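PDB 1ZUD: sulfur carrier protein ThiS, which carries sulfur as a C-terminal thiocarboxylate and donates it in the synthesis of the thiazole phosphate moiety of thiamine phosphate. Local coordinates for residues Gln29-Leu34 and Arg43-Ala47. Sequence-based numbering, arbitrary orientation.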
# COMPACT_ATOMS: atom_id res chain seq x y z
N GLN D 29 22.80 10.75 16.35
CA GLN D 29 21.47 11.23 16.72
C GLN D 29 20.75 12.08 15.65
O GLN D 29 19.53 12.09 15.56
CB GLN D 29 21.58 11.96 18.06
CG GLN D 29 22.06 11.00 19.16
CD GLN D 29 22.15 11.65 20.54
OE1 GLN D 29 21.42 12.62 20.83
NE2 GLN D 29 23.03 11.13 21.38
N ALA D 30 21.54 12.79 14.86
CA ALA D 30 21.05 13.64 13.79
C ALA D 30 20.30 12.75 12.77
O ALA D 30 20.77 11.70 12.38
CB ALA D 30 22.23 14.35 13.12
N GLY D 31 19.11 13.17 12.38
CA GLY D 31 18.34 12.39 11.42
C GLY D 31 17.72 11.13 12.00
O GLY D 31 17.16 10.34 11.24
N ALA D 32 17.78 10.92 13.32
CA ALA D 32 17.20 9.71 13.92
C ALA D 32 16.02 9.98 14.82
O ALA D 32 15.86 11.07 15.35
CB ALA D 32 18.31 8.93 14.72
N ALA D 33 15.13 9.01 14.96
CA ALA D 33 14.02 9.20 15.89
C ALA D 33 14.05 7.90 16.67
O ALA D 33 14.59 6.90 16.21
CB ALA D 33 12.66 9.40 15.17
N LEU D 34 13.46 7.92 17.85
CA LEU D 34 13.49 6.75 18.71
C LEU D 34 12.09 6.47 19.33
O LEU D 34 11.35 7.40 19.69
CB LEU D 34 14.56 7.00 19.82
CG LEU D 34 14.74 5.82 20.78
CD1 LEU D 34 16.18 5.36 20.72
CD2 LEU D 34 14.29 6.20 22.18
N ARG D 43 13.43 13.69 20.67
CA ARG D 43 14.87 13.80 20.84
C ARG D 43 15.24 14.78 21.94
O ARG D 43 16.26 14.60 22.60
CB ARG D 43 15.50 14.28 19.54
CG ARG D 43 16.87 13.76 19.32
CD ARG D 43 16.99 13.44 17.83
NE ARG D 43 17.70 14.50 17.18
CZ ARG D 43 17.65 14.76 15.87
NH1 ARG D 43 16.89 14.02 15.00
NH2 ARG D 43 18.37 15.79 15.46
N GLU D 44 14.42 15.80 22.14
CA GLU D 44 14.74 16.79 23.15
C GLU D 44 14.73 16.15 24.53
O GLU D 44 15.19 16.75 25.47
CB GLU D 44 13.76 17.98 23.07
CG GLU D 44 12.34 17.69 23.52
CD GLU D 44 11.42 18.92 23.42
OE1 GLU D 44 10.28 18.87 23.95
OE2 GLU D 44 11.83 19.95 22.81
N GLN D 45 14.21 14.93 24.67
CA GLN D 45 14.18 14.27 25.98
C GLN D 45 15.25 13.19 26.18
O GLN D 45 15.40 12.61 27.28
CB GLN D 45 12.81 13.61 26.20
CG GLN D 45 11.64 14.58 26.44
CD GLN D 45 10.27 13.92 26.30
OE1 GLN D 45 10.07 12.74 26.63
NE2 GLN D 45 9.30 14.69 25.82
N TRP D 46 16.06 12.93 25.15
CA TRP D 46 17.00 11.82 25.27
C TRP D 46 18.08 11.96 26.33
O TRP D 46 18.53 10.96 26.85
CB TRP D 46 17.69 11.47 23.94
CG TRP D 46 16.73 11.05 22.79
CD1 TRP D 46 15.39 10.78 22.87
CD2 TRP D 46 17.09 10.84 21.42
NE1 TRP D 46 14.88 10.43 21.63
CE2 TRP D 46 15.90 10.46 20.72
CE3 TRP D 46 18.27 10.95 20.71
CZ2 TRP D 46 15.89 10.19 19.34
CZ3 TRP D 46 18.25 10.67 19.30
CH2 TRP D 46 17.06 10.30 18.66
N ALA D 47 18.48 13.18 26.65
CA ALA D 47 19.53 13.39 27.66
C ALA D 47 19.09 13.04 29.08
O ALA D 47 19.94 12.84 29.94
CB ALA D 47 20.03 14.85 27.61
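Trp-46 drives its indole against the start of strand 32-36, and this is the tightly packed part of the contact. CB of Leu-34 lies 3.5 Å from CZ2 of Trp-46, while CH2 reaches Ala-32, where CB is small enough to let the ring come up to the backbone. Gln-29 runs past the ring in the opposite direction, its CG in the ring plane at the edge, 3.8 Å from CZ3 of Trp-46; with CG beside the backbone N (chi1 -62°) and the chain extended beyond, OE1 ends near CE3. A tryptophan suits this core because its broad surface also meets Val-18 and Leu-22 of helix 18-24, while NE1 is satisfied by the carbonyl of Val-41.

The loose side is at Ala-30, exposed, its methyl pointing away from 43-47. Between lies Arg-43, polar and only partly exposed, facing ThiF. Its CG rests over one face of the indole, and bends at chi2 and chi3 (141° and 101°) carry the guanidinium across the type II turn from Gln-29 to Ala-32, whose third position, with positive phi, is Gly-31. NH1 of Arg-43 donates to a lone pair of Ala-32 O at 3.1 Å, and Gln-29 O, already accepting from Ala-32 N, sits over the guanidinium face. NH2 forms a salt bridge with Asp-176 of the ThiF chain, which also accepts from Gly-31 N. A leucine here would probably leave that aspartate without its cationic mate and Ala-32 O without this donor. The chemistry thus divides: largely apolar packing round the indole ties loop 43-47 to strand 32-36 and, through Val-18 and Leu-22, to the helix of the ubiquitin-like fold, whereas charge and turn together present a docking surface to the adenylyltransferase.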